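Endo alpha-1,4 polygalactosaminidase (Neosartorya fumigata, PDB 6OJ1) cleaves alpha-1,4-linked galactosamine polymers within the chain, as an endo-acting glycoside hydrolase, and can disrupt microbial biofilms. Local coordinates at residues A[42-47]-A[59-64]; A[48-53]-A[270-275]; A[168-173]-A[194-199]. One frame throughout, in Å; residues are numbered along the deposited sequence.

Contact 1: residues A[42-47]-A[59-64]; sequences WQIELL and IYDIDL
Trp42 and Ile59 begin the pairing with CB atoms 4.0 Å apart. With CG held between its own backbone N and carbonyl carbon (chi1 74°), the Trp42 indole runs alongside Asp61, CZ3 3.7 Å from Asp61 OD2, near the ring plane. Gln43 bonds both ways along the backbone: its N donates to Ile59 O and its O accepts from Asp61 N at 2.8 Å. Its CB sits over the centre of the Tyr60 ring (4.1 Å to the centroid, 3° off the normal), while its amide bonds outside the pair, OE1 with Lys266 NZ and NE2 with Asn272 O. This is the ladder of two parallel strands, axes 12° apart, at the start of the (beta/alpha)-barrel sheet; the thirteen residues joining them contain no helix. Ile44 CD1 meets Asp61 OD2 at 3.7 Å, on the barrel-interior face that touches Ile230 and Phe228 of strand 227-231. Glu45 N donates to Asp61 O, but Glu45 O is 3.9 Å from Asp63 N, and one water spans that widening. Leu46 lays CD2 against the Ile62-Asp63 peptide, and a second water donates to Leu46 O and to Asp63 OD1, also salt-bridged to Arg95, while OD2 accepts from Phe65 N.

Contact 2: residues A[48-53]-A[270-275]; sequences YALNDT and LNNWVE. With NAG (2-acetamido-2-deoxy-beta-D-glucopyranose), chain B; NAG (2-acetamido-2-deoxy-beta-D-glucopyranose), chain C.
The N-glycosylation site at Asn51 is braced by Asn272, whose side-chain amide meets that of the glycan-bearing asparagine. Asn51 ND2 is bonded to C1 of the first N-acetylglucosamine at 1.4 Å, which leaves OD1 as the acceptor facing segment 270-275. Asn272 ND2 donates to Asn51 OD1 at 2.9 Å with an angle of 161°; the acceptor lies in the Asn272 amide plane, whereas the donor is tilted from the Asn51 carbonyl plane. The other end of the Asn272 amide is held through a water, which donates to Asn272 OD1 at 2.7 Å and to Asp52 O at 2.8 Å. Asp52 CB packs alongside, 3.5 Å from Asn272 ND2. On the backbone of Asn272 the partner is Tyr48, whose CG is lodged between its backbone N and carbonyl carbon (chi1 39°), and the phenol reaches across so that OH accepts from Asn272 N at 3.0 Å and 154°. Asn272 ND2 is also near that OH, but its angle is too poor for a bond. Asn271 CB lies 3.4 Å from Tyr48 OH. One face of the Tyr48 ring carries the first sugar, with C5 3.6 Å above the ring centre, and the acetamido methyl of the second sugar approaches the ring edge. The result is an Asn-X-Thr sequon, Asn51-Asp52-Thr53, with its innermost sugar laid over an aromatic face.

Contact 3: residues A[168-173]-A[194-199]; sequences SFVNFL and PSVIKN. With NAG (2-acetamido-2-deoxy-beta-D-glucopyranose), chain E; NAG (2-acetamido-2-deoxy-beta-D-glucopyranose), chain D.
Asn171 bridges to segment 194-199 with both ends of its amide. Its ND2 donates to Ser195 O at 3.2 Å in a nearly straight bond (171°), with the acceptor in the amide plane of Asn171. Its OD1 accepts from Asn199 ND2 at 3.1 Å and 164°; here the donor stands above the Asn171 carbonyl plane, not on a lone pair, and the two amide planes are 50° apart. Beside these bonds is a small apolar patch, where Val170 CG1 meets Val196 CG1 at 3.7 Å and the two side chains cross at about a right angle.

The next shell includes carbohydrate. The first N-acetylglucosamine of a glycan, probably borne by Asn28, donates from O3 to Ser195 O at 2.8 Å, so this carbonyl receives two donors, one from the protein and one from the sugar. The acetamido methyl C8 of the same sugar comes within 3.3 Å of Asn171 OD1. Asn199 is positioned in turn by Asn175 OD1, a second acceptor for its ND2, and by Thr30 N, which donates to its OD1; its own N closes a 3-10 turn onto Val196 O at 2.9 Å. Val196 also reaches Ile167 and Leu186. In the barrel, this joins helix 163-179, which precedes strand 183-187, to the short helical turns that follow that strand.

Because a backbone carbonyl can only accept, the bond to Ser195 O fixes which end of the Asn171 amide is nitrogen, which leaves OD1 as the accepting end turned to Asn199 ND2.

In the fold
Contacts 1 and 2 adjoin, their centres 7 Å apart, and both reach the barrel sheet: the loop of contact 2 leaves strand 42-45 of contact 1, and Leu46 N lies 2.9 Å from Leu270 O between them. Contact 1 is the buried one of this pair, built largely from regular backbone bonds, whereas contact 2 lies farther out, is partly buried and depends on side-chain amide, phenol and water. Contact 3 lies across the chain's centre, about 29 Å from contact 2 between centres, and joins helical elements instead of strands. It shares with contact 2 asparagine amides beside N-linked sugars, yet its touching residues are mostly buried and include a valine pair.

Contact 1: residues A[42-47]-A[59-64]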
loop_
_atom_site.group_PDB
_atom_site.type_symbol
_atom_site.label_atom_id
_atom_site.label_comp_id
_atom_site.label_asym_id
_atom_site.label_seq_id
_atom_site.Cartn_x
_atom_site.Cartn_y
_atom_site.Cartn_z
ATOM N N TRP A 42 11.016 -7.316 1.875
ATOM C CA TRP A 42 10.369 -6.216 2.572
ATOM C C TRP A 42 9.722 -6.715 3.856
ATOM O O TRP A 42 9.609 -7.918 4.116
ATOM C CB TRP A 42 9.333 -5.500 1.689
ATOM C CG TRP A 42 8.027 -6.234 1.447
ATOM C CD1 TRP A 42 7.868 -7.527 1.034
ATOM C CD2 TRP A 42 6.703 -5.678 1.544
ATOM N NE1 TRP A 42 6.524 -7.820 0.898
ATOM C CE2 TRP A 42 5.790 -6.708 1.208
ATOM C CE3 TRP A 42 6.202 -4.413 1.890
ATOM C CZ2 TRP A 42 4.405 -6.517 1.211
ATOM C CZ3 TRP A 42 4.818 -4.214 1.891
ATOM C CH2 TRP A 42 3.935 -5.264 1.546
ATOM N N GLN A 43 9.323 -5.743 4.666
ATOM C CA GLN A 43 8.520 -5.931 5.859
ATOM C C GLN A 43 7.450 -4.853 5.834
ATOM O O GLN A 43 7.674 -3.764 5.305
ATOM C CB GLN A 43 9.399 -5.848 7.134
ATOM C CG GLN A 43 8.685 -5.506 8.459
ATOM C CD GLN A 43 7.800 -6.628 9.011
ATOM O OE1 GLN A 43 7.060 -7.276 8.277
ATOM N NE2 GLN A 43 7.874 -6.854 10.321
ATOM N N ILE A 44 6.279 -5.165 6.376
ATOM C CA ILE A 44 5.207 -4.190 6.511
ATOM C C ILE A 44 4.655 -4.286 7.925
ATOM O O ILE A 44 4.457 -5.388 8.451
ATOM C CB ILE A 44 4.090 -4.383 5.463
ATOM C CG1 ILE A 44 2.934 -3.408 5.735
ATOM C CG2 ILE A 44 3.598 -5.837 5.413
ATOM C CD1 ILE A 44 1.911 -3.296 4.580
ATOM N N GLU A 45 4.446 -3.135 8.555
ATOM C CA GLU A 45 3.915 -3.110 9.920
ATOM C C GLU A 45 3.098 -1.832 10.032
ATOM O O GLU A 45 3.668 -0.739 10.059
ATOM C CB GLU A 45 5.026 -3.160 10.965
ATOM C CG GLU A 45 4.513 -3.470 12.381
ATOM C CD GLU A 45 3.912 -2.256 13.056
ATOM O OE1 GLU A 45 4.659 -1.276 13.285
ATOM O OE2 GLU A 45 2.686 -2.271 13.333
ATOM N N LEU A 46 1.770 -1.974 10.088
ATOM C CA LEU A 46 0.851 -0.846 10.046
ATOM C C LEU A 46 0.054 -0.656 11.325
ATOM O O LEU A 46 -0.611 0.378 11.465
ATOM C CB LEU A 46 -0.147 -1.012 8.881
ATOM C CG LEU A 46 0.462 -1.155 7.501
ATOM C CD1 LEU A 46 -0.683 -1.085 6.447
ATOM C CD2 LEU A 46 1.479 -0.044 7.279
ATOM N N LEU A 47 0.102 -1.608 12.262
ATOM C CA LEU A 47 -0.824 -1.546 13.391
ATOM C C LEU A 47 -0.414 -0.500 14.431
ATOM O O LEU A 47 -1.273 0.199 14.990
ATOM C CB LEU A 47 -0.952 -2.932 14.025
ATOM C CG LEU A 47 -1.942 -3.065 15.178
ATOM C CD1 LEU A 47 -3.350 -2.742 14.678
ATOM C CD2 LEU A 47 -1.887 -4.472 15.766
ATOM N N ILE A 59 13.377 -3.100 2.696
ATOM C CA ILE A 59 12.321 -2.102 2.604
ATOM C C ILE A 59 11.342 -2.335 3.744
ATOM O O ILE A 59 10.913 -3.471 3.969
ATOM C CB ILE A 59 11.577 -2.168 1.252
ATOM C CG1 ILE A 59 12.504 -1.768 0.098
ATOM C CG2 ILE A 59 10.342 -1.295 1.295
ATOM C CD1 ILE A 59 11.912 -2.072 -1.289
ATOM N N TYR A 60 10.989 -1.266 4.455
ATOM C CA TYR A 60 9.955 -1.305 5.483
ATOM C C TYR A 60 8.803 -0.410 5.060
ATOM O O TYR A 60 9.025 0.755 4.736
ATOM C CB TYR A 60 10.487 -0.823 6.841
ATOM C CG TYR A 60 11.191 -1.877 7.690
ATOM C CD1 TYR A 60 12.307 -2.549 7.222
ATOM C CD2 TYR A 60 10.739 -2.167 8.974
ATOM C CE1 TYR A 60 12.952 -3.500 8.005
ATOM C CE2 TYR A 60 11.367 -3.111 9.756
ATOM C CZ TYR A 60 12.477 -3.771 9.266
ATOM O OH TYR A 60 13.127 -4.709 10.041
ATOM N N ASP A 61 7.583 -0.956 5.068
ATOM C CA ASP A 61 6.354 -0.216 4.773
ATOM C C ASP A 61 5.659 0.001 6.120
ATOM O O ASP A 61 5.265 -0.965 6.786
ATOM C CB ASP A 61 5.490 -1.009 3.788
ATOM C CG ASP A 61 4.232 -0.277 3.350
ATOM O OD1 ASP A 61 3.919 0.813 3.868
ATOM O OD2 ASP A 61 3.549 -0.819 2.450
ATOM N N ILE A 62 5.551 1.264 6.546
ATOM C CA ILE A 62 5.032 1.592 7.871
ATOM C C ILE A 62 4.057 2.761 7.760
ATOM O O ILE A 62 4.041 3.505 6.774
ATOM C CB ILE A 62 6.157 1.936 8.866
ATOM C CG1 ILE A 62 6.934 3.166 8.376
ATOM C CG2 ILE A 62 7.120 0.737 9.043
ATOM C CD1 ILE A 62 8.093 3.591 9.303
ATOM N N ASP A 63 3.246 2.926 8.803
ATOM C CA ASP A 63 2.197 3.943 8.780
ATOM C C ASP A 63 2.766 5.361 8.768
ATOM O O ASP A 63 3.655 5.702 9.555
ATOM C CB ASP A 63 1.264 3.752 9.975
ATOM C CG ASP A 63 0.072 4.687 9.919
ATOM O OD1 ASP A 63 -0.937 4.329 9.261
ATOM O OD2 ASP A 63 0.167 5.795 10.494
ATOM N N LEU A 64 2.231 6.196 7.866
ATOM C CA LEU A 64 2.689 7.574 7.715
ATOM C C LEU A 64 2.499 8.393 8.988
ATOM O O LEU A 64 3.362 9.204 9.348
ATOM C CB LEU A 64 1.925 8.235 6.556
ATOM C CG LEU A 64 2.103 9.749 6.422
ATOM C CD1 LEU A 64 3.548 10.095 6.128
ATOM C CD2 LEU A 64 1.170 10.245 5.319
HETATM O O HOH W 1 3.551 1.512 11.545
HETATM O O HOH W 2 -2.183 2.110 10.071
#

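Contact 2: residues A[48-53]-A[270-275]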
loop_
_atom_site.group_PDB
_atom_site.type_symbol
_atom_site.label_atom_id
_atom_site.label_comp_id
_atom_site.label_asym_id
_atom_site.label_seq_id
_atom_site.Cartn_x
_atom_site.Cartn_y
_atom_site.Cartn_z
ATOM N N TYR A 48 0.884 -0.376 14.719
ATOM C CA TYR A 48 1.365 0.531 15.750
ATOM C C TYR A 48 2.688 1.129 15.288
ATOM O O TYR A 48 3.232 0.756 14.247
ATOM C CB TYR A 48 1.510 -0.182 17.114
ATOM C CG TYR A 48 2.050 -1.606 17.002
ATOM C CD1 TYR A 48 3.339 -1.847 16.541
ATOM C CD2 TYR A 48 1.268 -2.700 17.356
ATOM C CE1 TYR A 48 3.835 -3.129 16.430
ATOM C CE2 TYR A 48 1.756 -3.992 17.251
ATOM C CZ TYR A 48 3.041 -4.201 16.784
ATOM O OH TYR A 48 3.525 -5.484 16.662
ATOM N N ALA A 49 3.193 2.091 16.052
ATOM C CA ALA A 49 4.481 2.684 15.725
ATOM C C ALA A 49 5.535 1.585 15.635
ATOM O O ALA A 49 5.559 0.669 16.459
ATOM C CB ALA A 49 4.869 3.711 16.788
ATOM N N LEU A 50 6.390 1.652 14.614
ATOM C CA LEU A 50 7.365 0.584 14.402
ATOM C C LEU A 50 8.310 0.475 15.594
ATOM O O LEU A 50 8.973 1.449 15.970
ATOM C CB LEU A 50 8.152 0.829 13.113
ATOM C CG LEU A 50 9.159 -0.287 12.774
ATOM C CD1 LEU A 50 8.452 -1.586 12.320
ATOM C CD2 LEU A 50 10.174 0.179 11.731
ATOM N N ASN A 51 8.369 -0.717 16.199
ATOM C CA ASN A 51 9.233 -0.918 17.358
ATOM C C ASN A 51 10.023 -2.218 17.242
ATOM O O ASN A 51 10.443 -2.785 18.265
ATOM C CB ASN A 51 8.423 -0.920 18.660
ATOM C CG ASN A 51 7.303 -1.941 18.643
ATOM O OD1 ASN A 51 7.063 -2.588 17.630
ATOM N ND2 ASN A 51 6.621 -2.098 19.782
ATOM N N ASP A 52 10.221 -2.704 16.027
ATOM C CA ASP A 52 11.021 -3.898 15.786
ATOM C C ASP A 52 11.686 -3.718 14.429
ATOM O O ASP A 52 11.013 -3.738 13.397
ATOM C CB ASP A 52 10.163 -5.155 15.820
ATOM C CG ASP A 52 10.992 -6.419 15.720
ATOM O OD1 ASP A 52 12.183 -6.330 15.344
ATOM O OD2 ASP A 52 10.459 -7.491 16.058
ATOM N N THR A 53 12.997 -3.503 14.427
ATOM C CA THR A 53 13.744 -3.409 13.179
ATOM C C THR A 53 14.678 -4.600 13.014
ATOM O O THR A 53 15.647 -4.532 12.256
ATOM C CB THR A 53 14.515 -2.090 13.121
ATOM O OG1 THR A 53 15.442 -2.025 14.214
ATOM C CG2 THR A 53 13.550 -0.925 13.241
ATOM N N LEU A 270 -1.553 -6.843 10.496
ATOM C CA LEU A 270 -0.301 -6.251 10.018
ATOM C C LEU A 270 0.541 -5.687 11.171
ATOM O O LEU A 270 1.131 -4.607 11.075
ATOM C CB LEU A 270 -0.575 -5.197 8.940
ATOM C CG LEU A 270 -1.114 -5.802 7.633
ATOM C CD1 LEU A 270 -1.519 -4.646 6.658
ATOM C CD2 LEU A 270 -0.092 -6.746 6.996
ATOM N N ASN A 271 0.623 -6.444 12.267
ATOM C CA ASN A 271 1.563 -6.115 13.334
ATOM C C ASN A 271 2.969 -6.603 12.957
ATOM O O ASN A 271 3.224 -6.884 11.783
ATOM C CB ASN A 271 1.064 -6.684 14.676
ATOM C CG ASN A 271 1.002 -8.221 14.704
ATOM O OD1 ASN A 271 1.401 -8.897 13.756
ATOM N ND2 ASN A 271 0.522 -8.770 15.824
ATOM N N ASN A 272 3.901 -6.700 13.921
ATOM C CA ASN A 272 5.295 -7.004 13.574
ATOM C C ASN A 272 5.454 -8.391 12.946
ATOM O O ASN A 272 6.304 -8.584 12.063
ATOM C CB ASN A 272 6.201 -6.928 14.818
ATOM C CG ASN A 272 6.638 -5.492 15.175
ATOM O OD1 ASN A 272 6.921 -4.672 14.307
ATOM N ND2 ASN A 272 6.731 -5.215 16.480
ATOM N N TRP A 273 4.701 -9.384 13.421
ATOM C CA TRP A 273 5.007 -10.776 13.085
ATOM C C TRP A 273 5.069 -10.982 11.578
ATOM O O TRP A 273 4.219 -10.485 10.841
ATOM C CB TRP A 273 3.959 -11.720 13.673
ATOM C CG TRP A 273 4.203 -13.146 13.284
ATOM C CD1 TRP A 273 5.064 -14.023 13.882
ATOM C CD2 TRP A 273 3.598 -13.854 12.197
ATOM N NE1 TRP A 273 5.012 -15.242 13.247
ATOM C CE2 TRP A 273 4.129 -15.158 12.202
ATOM C CE3 TRP A 273 2.663 -13.504 11.214
ATOM C CZ2 TRP A 273 3.747 -16.121 11.279
ATOM C CZ3 TRP A 273 2.282 -14.464 10.294
ATOM C CH2 TRP A 273 2.828 -15.752 10.325
ATOM N N VAL A 274 6.073 -11.731 11.119
ATOM C CA VAL A 274 6.214 -11.999 9.687
ATOM C C VAL A 274 6.972 -13.303 9.500
ATOM O O VAL A 274 7.855 -13.649 10.288
ATOM C CB VAL A 274 6.914 -10.824 8.953
ATOM C CG1 VAL A 274 8.295 -10.555 9.531
ATOM C CG2 VAL A 274 7.011 -11.076 7.453
ATOM N N GLU A 275 6.611 -14.043 8.453
ATOM C CA GLU A 275 7.424 -15.155 7.985
ATOM C C GLU A 275 7.725 -14.945 6.511
ATOM O O GLU A 275 6.963 -14.289 5.793
ATOM C CB GLU A 275 6.741 -16.509 8.198
ATOM C CG GLU A 275 6.824 -16.990 9.631
ATOM C CD GLU A 275 6.353 -18.420 9.800
ATOM O OE1 GLU A 275 6.246 -18.854 10.964
ATOM O OE2 GLU A 275 6.097 -19.107 8.782
HETATM C C1 NAG B . 5.497 -2.984 19.911
HETATM C C2 NAG B . 5.761 -4.098 20.917
HETATM C C3 NAG B . 4.480 -4.888 21.199
HETATM C C4 NAG B . 3.319 -3.965 21.554
HETATM C C5 NAG B . 3.171 -2.895 20.477
HETATM C C6 NAG B . 2.123 -1.858 20.800
HETATM C C7 NAG B . 8.064 -4.923 20.816
HETATM C C8 NAG B . 9.014 -5.867 20.144
HETATM N N2 NAG B . 6.796 -4.973 20.399
HETATM O O3 NAG B . 4.734 -5.794 22.266
HETATM O O4 NAG B . 2.113 -4.722 21.618
HETATM O O5 NAG B . 4.409 -2.188 20.349
HETATM O O6 NAG B . 2.368 -1.254 22.066
HETATM O O7 NAG B . 8.422 -4.163 21.710
HETATM C C1 NAG C . 1.340 -4.460 22.807
HETATM C C2 NAG C . -0.071 -5.043 22.596
HETATM C C3 NAG C . -0.903 -4.935 23.876
HETATM C C4 NAG C . -0.144 -5.495 25.067
HETATM C C5 NAG C . 1.215 -4.820 25.176
HETATM C C6 NAG C . 2.055 -5.369 26.310
HETATM C C7 NAG C . -0.853 -4.886 20.273
HETATM C C8 NAG C . -1.597 -4.058 19.278
HETATM N N2 NAG C . -0.748 -4.367 21.501
HETATM O O3 NAG C . -2.100 -5.690 23.715
HETATM O O4 NAG C . -0.886 -5.247 26.252
HETATM O O5 NAG C . 1.942 -5.056 23.966
HETATM O O6 NAG C . 2.407 -6.727 26.086
HETATM O O7 NAG C . -0.364 -5.974 19.981
HETATM O O HOH W 3 8.849 -5.207 12.440
#

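Contact 3: residues A[168-173]-A[194-199]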
loop_
_atom_site.group_PDB
_atom_site.type_symbol
_atom_site.label_atom_id
_atom_site.label_comp_id
_atom_site.label_asym_id
_atom_site.label_seq_id
_atom_site.Cartn_x
_atom_site.Cartn_y
_atom_site.Cartn_z
ATOM N N SER A 168 -7.515 8.332 -12.817
ATOM C CA SER A 168 -7.211 9.753 -12.671
ATOM C C SER A 168 -6.557 10.019 -11.321
ATOM O O SER A 168 -5.552 10.734 -11.229
ATOM C CB SER A 168 -8.494 10.578 -12.812
ATOM O OG SER A 168 -8.283 11.947 -12.480
ATOM N N PHE A 169 -7.135 9.448 -10.263
ATOM C CA PHE A 169 -6.682 9.700 -8.896
ATOM C C PHE A 169 -5.292 9.131 -8.673
ATOM O O PHE A 169 -4.418 9.806 -8.110
ATOM C CB PHE A 169 -7.688 9.084 -7.924
ATOM C CG PHE A 169 -7.414 9.365 -6.463
ATOM C CD1 PHE A 169 -7.301 10.674 -5.982
ATOM C CD2 PHE A 169 -7.333 8.313 -5.561
ATOM C CE1 PHE A 169 -7.089 10.913 -4.612
ATOM C CE2 PHE A 169 -7.125 8.550 -4.200
ATOM C CZ PHE A 169 -7.013 9.854 -3.739
ATOM N N VAL A 170 -5.067 7.893 -9.119
ATOM C CA VAL A 170 -3.774 7.255 -8.902
ATOM C C VAL A 170 -2.685 8.001 -9.668
ATOM O O VAL A 170 -1.593 8.238 -9.145
ATOM C CB VAL A 170 -3.846 5.763 -9.290
ATOM C CG1 VAL A 170 -2.451 5.175 -9.465
ATOM C CG2 VAL A 170 -4.648 4.967 -8.227
ATOM N N ASN A 171 -2.969 8.415 -10.907
ATOM C CA ASN A 171 -1.943 9.149 -11.634
ATOM C C ASN A 171 -1.710 10.526 -11.023
ATOM O O ASN A 171 -0.569 11.013 -11.011
ATOM C CB ASN A 171 -2.316 9.244 -13.116
ATOM C CG ASN A 171 -1.976 7.972 -13.869
ATOM O OD1 ASN A 171 -0.902 7.392 -13.668
ATOM N ND2 ASN A 171 -2.880 7.525 -14.740
ATOM N N PHE A 172 -2.766 11.148 -10.488
ATOM C CA PHE A 172 -2.622 12.392 -9.732
ATOM C C PHE A 172 -1.715 12.202 -8.524
ATOM O O PHE A 172 -0.799 13.001 -8.287
ATOM C CB PHE A 172 -4.008 12.882 -9.290
ATOM C CG PHE A 172 -3.991 13.836 -8.125
ATOM C CD1 PHE A 172 -3.793 15.190 -8.328
ATOM C CD2 PHE A 172 -4.234 13.375 -6.827
ATOM C CE1 PHE A 172 -3.801 16.075 -7.254
ATOM C CE2 PHE A 172 -4.243 14.248 -5.753
ATOM C CZ PHE A 172 -4.026 15.604 -5.972
ATOM N N LEU A 173 -1.967 11.149 -7.740
ATOM C CA LEU A 173 -1.116 10.847 -6.590
ATOM C C LEU A 173 0.321 10.583 -7.022
ATOM O O LEU A 173 1.262 11.028 -6.355
ATOM C CB LEU A 173 -1.664 9.638 -5.828
ATOM C CG LEU A 173 -3.022 9.784 -5.130
ATOM C CD1 LEU A 173 -3.432 8.428 -4.542
ATOM C CD2 LEU A 173 -2.972 10.855 -4.018
ATOM N N PRO A 194 -2.966 -1.429 -16.481
ATOM C CA PRO A 194 -2.438 -0.883 -17.744
ATOM C C PRO A 194 -2.419 0.630 -17.793
ATOM O O PRO A 194 -1.556 1.209 -18.458
ATOM C CB PRO A 194 -3.406 -1.443 -18.800
ATOM C CG PRO A 194 -3.958 -2.657 -18.199
ATOM C CD PRO A 194 -4.072 -2.372 -16.728
ATOM N N SER A 195 -3.342 1.282 -17.091
ATOM C CA SER A 195 -3.526 2.719 -17.201
ATOM C C SER A 195 -2.681 3.525 -16.226
ATOM O O SER A 195 -2.643 4.754 -16.356
ATOM C CB SER A 195 -4.994 3.075 -16.990
ATOM O OG SER A 195 -5.767 2.539 -18.042
ATOM N N VAL A 196 -2.012 2.873 -15.268
ATOM C CA VAL A 196 -1.224 3.577 -14.255
ATOM C C VAL A 196 0.196 3.035 -14.121
ATOM O O VAL A 196 1.038 3.669 -13.475
ATOM C CB VAL A 196 -1.909 3.543 -12.867
ATOM C CG1 VAL A 196 -3.316 4.158 -12.933
ATOM C CG2 VAL A 196 -1.915 2.088 -12.269
ATOM N N ILE A 197 0.484 1.875 -14.724
ATOM C CA ILE A 197 1.735 1.181 -14.407
ATOM C C ILE A 197 2.967 2.023 -14.742
ATOM O O ILE A 197 3.969 1.977 -14.016
ATOM C CB ILE A 197 1.784 -0.203 -15.096
ATOM C CG1 ILE A 197 3.030 -0.966 -14.627
ATOM C CG2 ILE A 197 1.766 -0.080 -16.620
ATOM C CD1 ILE A 197 2.973 -2.455 -14.890
ATOM N N LYS A 198 2.921 2.818 -15.817
ATOM C CA LYS A 198 4.092 3.616 -16.180
ATOM C C LYS A 198 4.471 4.601 -15.082
ATOM O O LYS A 198 5.635 5.011 -14.993
ATOM C CB LYS A 198 3.849 4.369 -17.489
ATOM C CG LYS A 198 3.750 3.479 -18.705
ATOM C CD LYS A 198 3.482 4.305 -19.955
ATOM N N ASN A 199 3.511 5.000 -14.251
ATOM C CA ASN A 199 3.740 5.923 -13.153
ATOM C C ASN A 199 4.078 5.205 -11.851
ATOM O O ASN A 199 4.387 5.870 -10.857
ATOM C CB ASN A 199 2.499 6.811 -12.942
ATOM C CG ASN A 199 2.773 8.290 -13.187
ATOM O OD1 ASN A 199 3.928 8.733 -13.187
ATOM N ND2 ASN A 199 1.700 9.065 -13.384
HETATM C C1 NAG E . -1.629 8.081 -20.560
HETATM C C2 NAG E . -2.419 7.633 -19.311
HETATM C C3 NAG E . -3.153 6.306 -19.563
HETATM C C4 NAG E . -3.975 6.393 -20.847
HETATM C C5 NAG E . -3.064 6.796 -22.001
HETATM C C6 NAG E . -3.778 6.893 -23.334
HETATM C C7 NAG E . -0.547 6.678 -17.981
HETATM C C8 NAG E . 0.219 6.781 -16.690
HETATM N N2 NAG E . -1.561 7.547 -18.134
HETATM O O3 NAG E . -3.992 6.039 -18.444
HETATM O O4 NAG E . -4.678 5.192 -21.165
HETATM O O5 NAG E . -2.496 8.081 -21.719
HETATM O O6 NAG E . -4.475 8.122 -23.478
HETATM O O7 NAG E . -0.259 5.840 -18.838
HETATM C C1 NAG D . -3.926 3.944 -21.148
HETATM C C2 NAG D . -4.950 2.827 -21.330
HETATM C C3 NAG D . -4.252 1.467 -21.253
HETATM C C4 NAG D . -3.081 1.381 -22.234
HETATM C C5 NAG D . -2.188 2.626 -22.121
HETATM C C6 NAG D . -1.124 2.708 -23.192
HETATM C C7 NAG D . -7.193 3.525 -20.606
HETATM C C8 NAG D . -8.200 3.534 -19.492
HETATM N N2 NAG D . -6.025 2.920 -20.349
HETATM O O3 NAG D . -5.210 0.448 -21.518
HETATM O O4 NAG D . -2.204 0.328 -21.841
HETATM O O5 NAG D . -2.944 3.847 -22.184
HETATM O O6 NAG D . 0.033 1.978 -22.810
HETATM O O7 NAG D . -7.427 4.046 -21.689
#